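Local coordinates for protein (S)-imine reductase (Streptomyces sp. GF3546, PDB 4OQY) that reduces imines to amines with S selectivity, with NADPH as the probable hydride donor, at residues 48-51 / 55-58; 68-73 / 112-117; 79-84 / 104-109; 88-93 / 147-152. All coordinates share one frame; numbering follows the deposited sequence.

Contact 1: 48-51 / 55-58; sequences VLAP and DALS
Ala-50 and Pro-51 lead out of strand 48-49 and pack against Ala-56 and Asp-55 on helix 53-58, in the crossover connection from strand 48-49 to strand 62-65 of the Rossmann fold. Strand 48-49 is the outermost strand at one end of the sheet within this chain, and strand 62-65 lies beyond strands 29-32 and 6-9 in the sheet order, so the connection that holds the helix passes two strands. Ala-50 makes the turn out of the sheet: its backbone, like that of Val-48 before it, still bonds to strand 29-32, while its methyl is directed at the helix. CB of Ala-50 approaches Ala-56 N at 3.5 Å and touches Ala-56 CB at 3.8 Å. With two single methyls at the interface, the backbones come close, and the CA atoms of Ala-50 and Ala-56 stand 5.3 Å apart. Ala-56 also rests on Trp-32, so the buried part of the contact continues onto strand 29-32. Pro-51 follows on the exposed side, its ring crossing the Asp-55 side chain at about a right angle. Asp-55 has CG beside its own backbone N (chi1 -68°), which brings the carboxylate across to the proline ring. There OD2 of Asp-55, whose hydrogen-bond partner is Thr-52 OG1, lies 3.4 Å from Pro-51 CG, a packing contact.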
loop_
_atom_site.group_PDB
_atom_site.type_symbol
_atom_site.label_atom_id
_atom_site.label_comp_id
_atom_site.label_asym_id
_atom_site.label_seq_id
_atom_site.Cartn_x
_atom_site.Cartn_y
_atom_site.Cartn_z
ATOM N N VAL B 48 -31.783 -24.727 -7.885
ATOM C CA VAL B 48 -32.238 -26.065 -7.566
ATOM C C VAL B 48 -31.180 -26.658 -6.651
ATOM O O VAL B 48 -30.003 -26.650 -6.998
ATOM C CB VAL B 48 -32.450 -26.883 -8.863
ATOM C CG1 VAL B 48 -32.839 -28.332 -8.559
ATOM C CG2 VAL B 48 -33.494 -26.215 -9.757
ATOM N N LEU B 49 -31.579 -27.095 -5.456
ATOM C CA LEU B 49 -30.634 -27.698 -4.512
ATOM C C LEU B 49 -30.479 -29.173 -4.816
ATOM O O LEU B 49 -31.425 -29.926 -4.722
ATOM C CB LEU B 49 -31.108 -27.512 -3.082
ATOM C CG LEU B 49 -30.244 -28.177 -2.018
ATOM C CD1 LEU B 49 -28.814 -27.635 -2.009
ATOM C CD2 LEU B 49 -30.898 -28.002 -0.655
ATOM N N ALA B 50 -29.277 -29.577 -5.209
ATOM C CA ALA B 50 -29.005 -30.979 -5.457
ATOM C C ALA B 50 -28.954 -31.717 -4.110
ATOM O O ALA B 50 -28.405 -31.197 -3.160
ATOM C CB ALA B 50 -27.674 -31.126 -6.181
ATOM N N PRO B 51 -29.501 -32.938 -4.036
ATOM C CA PRO B 51 -29.438 -33.686 -2.783
ATOM C C PRO B 51 -28.031 -34.246 -2.443
ATOM O O PRO B 51 -27.776 -34.565 -1.288
ATOM C CB PRO B 51 -30.455 -34.820 -2.991
ATOM C CG PRO B 51 -30.562 -34.967 -4.462
ATOM C CD PRO B 51 -30.392 -33.580 -5.023
ATOM N N ASP B 55 -25.156 -35.436 -7.797
ATOM C CA ASP B 55 -26.304 -34.863 -8.545
ATOM C C ASP B 55 -26.016 -33.445 -9.035
ATOM O O ASP B 55 -26.429 -33.055 -10.145
ATOM C CB ASP B 55 -27.572 -34.907 -7.683
ATOM C CG ASP B 55 -28.063 -36.327 -7.448
ATOM O OD1 ASP B 55 -28.115 -37.092 -8.425
ATOM O OD2 ASP B 55 -28.355 -36.720 -6.284
ATOM N N ALA B 56 -25.288 -32.677 -8.219
ATOM C CA ALA B 56 -24.811 -31.349 -8.631
ATOM C C ALA B 56 -23.903 -31.436 -9.862
ATOM O O ALA B 56 -24.006 -30.642 -10.801
ATOM C CB ALA B 56 -24.083 -30.663 -7.472
ATOM N N LEU B 57 -22.995 -32.412 -9.837
ATOM C CA LEU B 57 -22.045 -32.576 -10.902
ATOM C C LEU B 57 -22.700 -33.073 -12.143
ATOM O O LEU B 57 -22.389 -32.596 -13.231
ATOM C CB LEU B 57 -20.948 -33.568 -10.514
ATOM C CG LEU B 57 -20.011 -33.086 -9.426
ATOM C CD1 LEU B 57 -19.042 -34.197 -9.080
ATOM C CD2 LEU B 57 -19.256 -31.848 -9.861
ATOM N N SER B 58 -23.627 -34.013 -12.005
ATOM C CA SER B 58 -24.305 -34.551 -13.172
ATOM C C SER B 58 -25.237 -33.532 -13.829
ATOM O O SER B 58 -25.571 -33.642 -15.017
ATOM C CB SER B 58 -25.080 -35.800 -12.791
ATOM O OG SER B 58 -25.502 -36.493 -13.951
#

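Contact 2: 68-73 / 112-117; sequences TDYDAV and AKHLTG
OD1 of Asp-69 accepts from Ala-72 N at 3.0 Å, with an N-H···O angle of 156°, in a capping bond at the start of helix 70-77, the helix that sends Tyr-70 across to His-114. Asp-69 stands at the N-cap, and the next amide, Tyr-70 N, is hydrogen-bonded to Asp-95 OD2. Thr-68, just before the cap, belongs to the NADPH site.

From this capped turn the tyrosine reaches strand 113-119 with its hydroxyl. Tyr-70 OH lies in the plane of the His-114 ring, at its edge, and is 3.8 Å from His-114 CE1; NE2 of the same ring is equally far. This is van der Waals contact rather than a hydrogen bond. The two aromatic side chains come from opposite directions, Tyr-70 from the start of its helix and His-114 from the strand. The imidazole reaches across because CG of His-114 is turned anti to the backbone N (chi1 -178°). CG2 of Thr-116 touches Tyr-70 OH more loosely, at 4.2 Å. Thr-116 spends its own hydroxyl elsewhere, in a hydrogen bond with the carbonyl oxygen of Ala-162.

Tyr-70 and His-114 both lean on Asn-91 of strand 88-91, and both touch Ala-103 of helix 97-109. The contact is thus buried where helices 70-77 and 97-109 lie over neighbouring parallel strands of the Rossmann sheet.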
loop_
_atom_site.group_PDB
_atom_site.type_symbol
_atom_site.label_atom_id
_atom_site.label_comp_id
_atom_site.label_asym_id
_atom_site.label_seq_id
_atom_site.Cartn_x
_atom_site.Cartn_y
_atom_site.Cartn_z
ATOM N N THR B 68 -13.089 -22.496 0.226
ATOM C CA THR B 68 -12.069 -21.744 0.954
ATOM C C THR B 68 -10.649 -21.959 0.407
ATOM O O THR B 68 -9.846 -21.028 0.368
ATOM C CB THR B 68 -12.108 -22.044 2.468
ATOM O OG1 THR B 68 -13.459 -21.993 2.922
ATOM C CG2 THR B 68 -11.326 -20.997 3.240
ATOM N N ASP B 69 -10.343 -23.183 -0.004
ATOM C CA ASP B 69 -9.012 -23.508 -0.524
ATOM C C ASP B 69 -9.046 -24.855 -1.238
ATOM O O ASP B 69 -10.080 -25.490 -1.280
ATOM C CB ASP B 69 -7.953 -23.495 0.594
ATOM C CG ASP B 69 -8.252 -24.474 1.722
ATOM O OD1 ASP B 69 -8.959 -25.483 1.524
ATOM O OD2 ASP B 69 -7.750 -24.228 2.834
ATOM N N TYR B 70 -7.924 -25.299 -1.798
ATOM C CA TYR B 70 -7.941 -26.546 -2.544
ATOM C C TYR B 70 -8.175 -27.773 -1.694
ATOM O O TYR B 70 -8.742 -28.727 -2.178
ATOM C CB TYR B 70 -6.695 -26.689 -3.415
ATOM C CG TYR B 70 -6.813 -25.905 -4.701
ATOM C CD1 TYR B 70 -7.541 -24.698 -4.772
ATOM C CD2 TYR B 70 -6.215 -26.359 -5.849
ATOM C CE1 TYR B 70 -7.639 -23.989 -5.957
ATOM C CE2 TYR B 70 -6.326 -25.659 -7.042
ATOM C CZ TYR B 70 -7.011 -24.475 -7.094
ATOM O OH TYR B 70 -7.092 -23.817 -8.304
ATOM N N ASP B 71 -7.796 -27.737 -0.422
ATOM C CA ASP B 71 -8.164 -28.808 0.495
ATOM C C ASP B 71 -9.658 -29.051 0.551
ATOM O O ASP B 71 -10.093 -30.199 0.566
ATOM C CB ASP B 71 -7.680 -28.528 1.928
ATOM C CG ASP B 71 -6.172 -28.746 2.122
ATOM O OD1 ASP B 71 -5.481 -29.428 1.333
ATOM O OD2 ASP B 71 -5.666 -28.213 3.122
ATOM N N ALA B 72 -10.439 -27.963 0.594
ATOM C CA ALA B 72 -11.899 -28.032 0.576
ATOM C C ALA B 72 -12.425 -28.585 -0.741
ATOM O O ALA B 72 -13.356 -29.383 -0.771
ATOM C CB ALA B 72 -12.489 -26.647 0.799
ATOM N N VAL B 73 -11.798 -28.163 -1.830
ATOM C CA VAL B 73 -12.081 -28.691 -3.145
ATOM C C VAL B 73 -11.881 -30.220 -3.213
ATOM O O VAL B 73 -12.775 -30.944 -3.643
ATOM C CB VAL B 73 -11.201 -28.004 -4.201
ATOM C CG1 VAL B 73 -11.321 -28.704 -5.549
ATOM C CG2 VAL B 73 -11.573 -26.536 -4.328
ATOM N N ALA B 112 -11.879 -34.498 -16.601
ATOM C CA ALA B 112 -12.435 -33.142 -16.504
ATOM C C ALA B 112 -11.366 -32.138 -16.915
ATOM O O ALA B 112 -10.169 -32.432 -16.828
ATOM C CB ALA B 112 -12.901 -32.852 -15.085
ATOM N N LYS B 113 -11.820 -30.982 -17.375
ATOM C CA LYS B 113 -10.988 -29.819 -17.694
ATOM C C LYS B 113 -11.032 -28.857 -16.526
ATOM O O LYS B 113 -12.039 -28.780 -15.829
ATOM C CB LYS B 113 -11.561 -29.088 -18.905
ATOM C CG LYS B 113 -11.826 -29.965 -20.113
ATOM C CD LYS B 113 -10.518 -30.418 -20.704
ATOM C CE LYS B 113 -10.739 -31.200 -21.973
ATOM N NZ LYS B 113 -9.398 -31.543 -22.510
ATOM N N HIS B 114 -9.973 -28.089 -16.338
ATOM C CA HIS B 114 -9.872 -27.211 -15.187
ATOM C C HIS B 114 -9.529 -25.821 -15.640
ATOM O O HIS B 114 -8.544 -25.631 -16.344
ATOM C CB HIS B 114 -8.780 -27.711 -14.303
ATOM C CG HIS B 114 -8.582 -26.937 -13.049
ATOM N ND1 HIS B 114 -7.719 -25.868 -12.957
ATOM C CD2 HIS B 114 -9.049 -27.148 -11.798
ATOM C CE1 HIS B 114 -7.694 -25.429 -11.713
ATOM N NE2 HIS B 114 -8.489 -26.194 -10.990
ATOM N N LEU B 115 -10.362 -24.865 -15.239
ATOM C CA LEU B 115 -10.098 -23.432 -15.402
ATOM C C LEU B 115 -9.837 -22.831 -14.042
ATOM O O LEU B 115 -10.649 -22.956 -13.117
ATOM C CB LEU B 115 -11.288 -22.683 -16.037
ATOM C CG LEU B 115 -11.657 -23.001 -17.493
ATOM C CD1 LEU B 115 -12.921 -22.255 -17.899
ATOM C CD2 LEU B 115 -10.527 -22.690 -18.469
ATOM N N THR B 116 -8.708 -22.160 -13.935
ATOM C CA THR B 116 -8.352 -21.449 -12.727
ATOM C C THR B 116 -8.916 -20.028 -12.808
ATOM O O THR B 116 -8.653 -19.286 -13.771
ATOM C CB THR B 116 -6.826 -21.382 -12.554
ATOM O OG1 THR B 116 -6.264 -22.695 -12.695
ATOM C CG2 THR B 116 -6.466 -20.836 -11.177
ATOM N N GLY B 117 -9.671 -19.657 -11.778
ATOM C CA GLY B 117 -10.219 -18.306 -11.654
ATOM C C GLY B 117 -9.679 -17.613 -10.420
ATOM O O GLY B 117 -9.695 -18.184 -9.336
#

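Contact 3: 79-84 / 104-109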
loop_
_atom_site.group_PDB
_atom_site.type_symbol
_atom_site.label_atom_id
_atom_site.label_comp_id
_atom_site.label_asym_id
_atom_site.label_seq_id
_atom_site.Cartn_x
_atom_site.Cartn_y
_atom_site.Cartn_z
ATOM N N PRO B 79 -14.059 -38.028 -3.350
ATOM C CA PRO B 79 -14.978 -39.178 -3.328
ATOM C C PRO B 79 -15.904 -39.346 -4.545
ATOM O O PRO B 79 -16.554 -40.380 -4.673
ATOM C CB PRO B 79 -15.845 -38.915 -2.089
ATOM C CG PRO B 79 -15.142 -37.856 -1.291
ATOM C CD PRO B 79 -14.357 -37.055 -2.277
ATOM N N VAL B 80 -15.982 -38.348 -5.422
ATOM C CA VAL B 80 -16.915 -38.392 -6.530
ATOM C C VAL B 80 -16.198 -38.263 -7.864
ATOM O O VAL B 80 -16.756 -37.744 -8.830
ATOM C CB VAL B 80 -17.994 -37.290 -6.416
ATOM C CG1 VAL B 80 -18.849 -37.524 -5.189
ATOM C CG2 VAL B 80 -17.375 -35.900 -6.349
ATOM N N THR B 81 -14.968 -38.745 -7.953
ATOM C CA THR B 81 -14.231 -38.557 -9.195
ATOM C C THR B 81 -14.887 -39.269 -10.374
ATOM O O THR B 81 -14.744 -38.828 -11.504
ATOM C CB THR B 81 -12.770 -39.046 -9.091
ATOM O OG1 THR B 81 -12.767 -40.386 -8.625
ATOM C CG2 THR B 81 -11.963 -38.197 -8.139
ATOM N N GLY B 82 -15.617 -40.352 -10.119
ATOM C CA GLY B 82 -16.340 -41.035 -11.177
ATOM C C GLY B 82 -17.391 -40.137 -11.818
ATOM O O GLY B 82 -17.827 -40.384 -12.936
ATOM N N SER B 83 -17.800 -39.086 -11.125
ATOM C CA SER B 83 -18.766 -38.165 -11.701
ATOM C C SER B 83 -18.117 -37.002 -12.454
ATOM O O SER B 83 -18.840 -36.129 -12.955
ATOM C CB SER B 83 -19.687 -37.628 -10.610
ATOM O OG SER B 83 -20.537 -38.642 -10.103
ATOM N N LEU B 84 -16.788 -36.963 -12.559
ATOM C CA LEU B 84 -16.119 -35.781 -13.147
ATOM C C LEU B 84 -15.956 -35.827 -14.666
ATOM O O LEU B 84 -15.571 -34.826 -15.277
ATOM C CB LEU B 84 -14.765 -35.511 -12.502
ATOM C CG LEU B 84 -14.773 -35.192 -11.007
ATOM C CD1 LEU B 84 -13.365 -34.950 -10.485
ATOM C CD2 LEU B 84 -15.628 -33.986 -10.713
ATOM N N ALA B 104 -5.180 -29.106 -11.953
ATOM C CA ALA B 104 -5.457 -29.270 -13.389
ATOM C C ALA B 104 -5.096 -30.677 -13.890
ATOM O O ALA B 104 -5.880 -31.323 -14.610
ATOM C CB ALA B 104 -4.723 -28.213 -14.192
ATOM N N LYS B 105 -3.913 -31.142 -13.489
ATOM C CA LYS B 105 -3.471 -32.499 -13.784
ATOM C C LYS B 105 -4.406 -33.566 -13.201
ATOM O O LYS B 105 -4.741 -34.551 -13.855
ATOM C CB LYS B 105 -2.089 -32.737 -13.162
ATOM C CG LYS B 105 -0.901 -32.011 -13.770
ATOM C CD LYS B 105 0.325 -32.287 -12.918
ATOM C CE LYS B 105 1.649 -32.041 -13.608
ATOM N NZ LYS B 105 1.982 -30.603 -13.517
ATOM N N TRP B 106 -4.747 -33.416 -11.939
ATOM C CA TRP B 106 -5.637 -34.351 -11.279
ATOM C C TRP B 106 -7.014 -34.396 -11.960
ATOM O O TRP B 106 -7.584 -35.481 -12.174
ATOM C CB TRP B 106 -5.738 -33.949 -9.815
ATOM C CG TRP B 106 -6.595 -34.784 -8.994
ATOM C CD1 TRP B 106 -6.266 -35.955 -8.381
ATOM C CD2 TRP B 106 -7.941 -34.521 -8.676
ATOM N NE1 TRP B 106 -7.348 -36.442 -7.705
ATOM C CE2 TRP B 106 -8.391 -35.572 -7.867
ATOM C CE3 TRP B 106 -8.826 -33.497 -9.012
ATOM C CZ2 TRP B 106 -9.688 -35.627 -7.370
ATOM C CZ3 TRP B 106 -10.124 -33.549 -8.499
ATOM C CH2 TRP B 106 -10.538 -34.612 -7.702
ATOM N N ALA B 107 -7.572 -33.223 -12.292
ATOM C CA ALA B 107 -8.858 -33.187 -12.965
ATOM C C ALA B 107 -8.799 -33.987 -14.254
ATOM O O ALA B 107 -9.711 -34.765 -14.545
ATOM C CB ALA B 107 -9.305 -31.739 -13.247
ATOM N N ALA B 108 -7.726 -33.795 -15.020
ATOM C CA ALA B 108 -7.549 -34.456 -16.328
ATOM C C ALA B 108 -7.416 -35.987 -16.203
ATOM O O ALA B 108 -7.925 -36.735 -17.036
ATOM C CB ALA B 108 -6.352 -33.869 -17.058
ATOM N N LYS B 109 -6.761 -36.441 -15.144
ATOM C CA LYS B 109 -6.759 -37.855 -14.782
ATOM C C LYS B 109 -8.177 -38.433 -14.695
ATOM O O LYS B 109 -8.404 -39.578 -15.067
ATOM C CB LYS B 109 -6.022 -37.997 -13.455
ATOM C CG LYS B 109 -5.929 -39.389 -12.865
ATOM C CD LYS B 109 -4.755 -39.430 -11.885
ATOM C CE LYS B 109 -4.735 -40.673 -11.002
ATOM N NZ LYS B 109 -5.423 -40.469 -9.681
#
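Apolar packing on the indole of Trp-106 makes up this contact. It joins the 3-10 segment in the link between helix 70-77 and strand 88-91 of the Rossmann fold to helix 97-109. The six-membered part of the ring receives two groups from that link, both obliquely. CG2 of Thr-81 comes within 3.5 Å of Trp-106 CZ2, and CD1 of Leu-84 lies 4.0 Å from Trp-106 CH2. Each of the two side chains crosses the tryptophan at about a right angle. The indole extends from its helix because its CG is anti to the backbone N (chi1 -180°).

Aromatic contacts add to this packing. Trp-106 also meets Tyr-74 and His-110 in edge-to-face arrangements, so helix 70-77 and the residue just after helix 97-109 also contact the ring.

Backbone hydrogen bonds shape the chain within 79-84. Ser-83 N donates to Val-80 O at 2.9 Å, and Leu-84 N to Thr-81 O at 3.0 Å. These short-range bonds hold Thr-81 and Leu-84, three residues apart, on the same side toward the tryptophan.

No hydrogen bond or salt bridge spans the two segments. The join therefore rests on dispersion and shape, with the outer carbons of the six-membered ring, CZ2, CH2 and CZ3, meeting the two methyls.

Contact 4: 88-93 / 147-152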
loop_
_atom_site.group_PDB
_atom_site.type_symbol
_atom_site.label_atom_id
_atom_site.label_comp_id
_atom_site.label_asym_id
_atom_site.label_seq_id
_atom_site.Cartn_x
_atom_site.Cartn_y
_atom_site.Cartn_z
ATOM N N VAL B 88 -16.281 -29.408 -16.838
ATOM C CA VAL B 88 -15.374 -28.281 -16.847
ATOM C C VAL B 88 -15.473 -27.658 -15.471
ATOM O O VAL B 88 -16.519 -27.154 -15.075
ATOM C CB VAL B 88 -15.745 -27.248 -17.919
ATOM C CG1 VAL B 88 -14.845 -26.027 -17.825
ATOM C CG2 VAL B 88 -15.661 -27.862 -19.313
ATOM N N ILE B 89 -14.386 -27.742 -14.724
ATOM C CA ILE B 89 -14.340 -27.156 -13.404
ATOM C C ILE B 89 -13.752 -25.759 -13.474
ATOM O O ILE B 89 -12.586 -25.587 -13.816
ATOM C CB ILE B 89 -13.480 -28.014 -12.484
ATOM C CG1 ILE B 89 -14.062 -29.420 -12.425
ATOM C CG2 ILE B 89 -13.431 -27.402 -11.093
ATOM C CD1 ILE B 89 -13.103 -30.429 -11.857
ATOM N N ALA B 90 -14.568 -24.765 -13.175
ATOM C CA ALA B 90 -14.114 -23.389 -13.046
ATOM C C ALA B 90 -13.854 -23.179 -11.563
ATOM O O ALA B 90 -14.766 -22.883 -10.792
ATOM C CB ALA B 90 -15.174 -22.436 -13.575
ATOM N N ASN B 91 -12.614 -23.459 -11.163
ATOM C CA ASN B 91 -12.209 -23.401 -9.772
ATOM C C ASN B 91 -11.820 -21.979 -9.359
ATOM O O ASN B 91 -10.736 -21.511 -9.693
ATOM C CB ASN B 91 -11.046 -24.346 -9.558
ATOM C CG ASN B 91 -10.723 -24.530 -8.105
ATOM O OD1 ASN B 91 -11.242 -23.821 -7.252
ATOM N ND2 ASN B 91 -9.886 -25.501 -7.811
ATOM N N LEU B 92 -12.743 -21.295 -8.665
ATOM C CA LEU B 92 -12.568 -19.910 -8.240
ATOM C C LEU B 92 -12.145 -19.828 -6.777
ATOM O O LEU B 92 -12.224 -18.764 -6.168
ATOM C CB LEU B 92 -13.866 -19.094 -8.484
ATOM C CG LEU B 92 -14.536 -19.098 -9.874
ATOM C CD1 LEU B 92 -15.407 -17.867 -10.076
ATOM C CD2 LEU B 92 -13.601 -19.249 -11.047
ATOM N N SER B 93 -11.656 -20.942 -6.227
ATOM C CA SER B 93 -11.129 -20.981 -4.867
ATOM C C SER B 93 -9.663 -20.464 -4.842
ATOM O O SER B 93 -8.884 -20.878 -5.687
ATOM C CB SER B 93 -11.150 -22.436 -4.335
ATOM O OG SER B 93 -12.383 -23.127 -4.545
ATOM N N ASP B 147 -18.828 -16.896 -22.196
ATOM C CA ASP B 147 -20.094 -16.160 -22.176
ATOM C C ASP B 147 -20.863 -16.425 -20.884
ATOM O O ASP B 147 -21.542 -15.544 -20.390
ATOM C CB ASP B 147 -20.958 -16.513 -23.395
ATOM C CG ASP B 147 -20.561 -15.738 -24.650
ATOM O OD1 ASP B 147 -19.543 -15.000 -24.633
ATOM O OD2 ASP B 147 -21.293 -15.835 -25.665
ATOM N N THR B 148 -20.732 -17.617 -20.307
ATOM C CA THR B 148 -21.336 -17.880 -19.006
ATOM C C THR B 148 -20.523 -17.257 -17.854
ATOM O O THR B 148 -21.070 -16.625 -16.955
ATOM C CB THR B 148 -21.500 -19.385 -18.797
ATOM O OG1 THR B 148 -22.298 -19.930 -19.856
ATOM C CG2 THR B 148 -22.142 -19.671 -17.467
ATOM N N LEU B 149 -19.209 -17.373 -17.908
ATOM C CA LEU B 149 -18.365 -16.799 -16.861
ATOM C C LEU B 149 -18.468 -15.251 -16.807
ATOM O O LEU B 149 -18.406 -14.653 -15.736
ATOM C CB LEU B 149 -16.926 -17.257 -17.059
ATOM C CG LEU B 149 -16.724 -18.773 -16.934
ATOM C CD1 LEU B 149 -15.336 -19.173 -17.424
ATOM C CD2 LEU B 149 -16.953 -19.257 -15.504
ATOM N N LYS B 150 -18.647 -14.616 -17.967
ATOM C CA LYS B 150 -18.769 -13.158 -18.038
ATOM C C LYS B 150 -19.959 -12.601 -17.294
ATOM O O LYS B 150 -20.046 -11.387 -17.070
ATOM C CB LYS B 150 -18.907 -12.695 -19.475
ATOM C CG LYS B 150 -17.620 -12.517 -20.230
ATOM C CD LYS B 150 -18.010 -12.331 -21.714
ATOM C CE LYS B 150 -19.504 -12.067 -21.919
ATOM N NZ LYS B 150 -19.975 -11.921 -23.330
ATOM N N VAL B 151 -20.917 -13.456 -16.979
ATOM C CA VAL B 151 -22.082 -12.977 -16.254
ATOM C C VAL B 151 -21.626 -12.572 -14.845
ATOM O O VAL B 151 -22.131 -11.618 -14.274
ATOM C CB VAL B 151 -23.196 -14.041 -16.223
ATOM C CG1 VAL B 151 -24.330 -13.584 -15.342
ATOM C CG2 VAL B 151 -23.714 -14.312 -17.633
ATOM N N LEU B 152 -20.631 -13.270 -14.295
ATOM C CA LEU B 152 -20.184 -12.943 -12.948
ATOM C C LEU B 152 -19.335 -11.670 -12.906
ATOM O O LEU B 152 -19.488 -10.818 -12.018
ATOM C CB LEU B 152 -19.397 -14.133 -12.364
ATOM C CG LEU B 152 -20.168 -15.454 -12.265
ATOM C CD1 LEU B 152 -19.288 -16.539 -11.665
ATOM C CD2 LEU B 152 -21.429 -15.297 -11.436
#
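With CG turned beside the backbone N (chi1 -63°) and chi2 extended at 168°, Leu-149 directs its branched end at strand 88-91, and Leu-152 adopts nearly the same shape three residues later. CD2 of Leu-149 meets the methyl of Ala-90, CB to CD2 4.1 Å. Farther along, Leu-92 and Leu-152 approach methyl to methyl, their CD1 atoms 4.4 Å apart. The small alanine faces the long leucine, and the CA atoms of Ala-90 and Leu-149 remain 8.7 Å apart.

This packing joins strand 88-91, inside the Rossmann sheet, and the residue just after it to Leu-149 of helix 139-149 and to Leu-152 beyond. Met-18 of helix 13-24 touches both Leu-92 and Leu-152.

Where the strand ends, Asn-91 forms an Asx turn. Its OD1 accepts from Ser-93 N at 3.1 Å and from Ser-93 OG at 3.0 Å, the hydroxyl lying in the carbonyl plane and the amide 29° out of it. Both bonds from Ser-93 probably limit the rotation of the amide group.

Across the contact itself there are only aliphatic carbons, so the two segments are held by burial of methyl groups, without directional bonds.

All four contacts lie in the Rossmann domain. Contacts 2 and 4 share its sheet: strands 113-119 and 88-91 are neighbours, with Leu-115 N to Ile-89 O at 2.7 Å, and the centres of the two contacts are 11 Å apart. Contact 3, nested in the chain loop that contact 2 closes, joins it through Ala-112 N and Ala-107 O, 3.0 Å apart. Contact 1 reaches contact 3 through Leu-57, whose CD1 is 3.6 Å from Val-80 CG2. Contacts 2 and 4 lie nearest the cofactor site: the Tyr-70 side chain is about 7 Å from that of Ser-94, and the Leu-92 side chain about 6 Å from that of Met-14. The NADPH-binding residues of this chain hold no cofactor in the model.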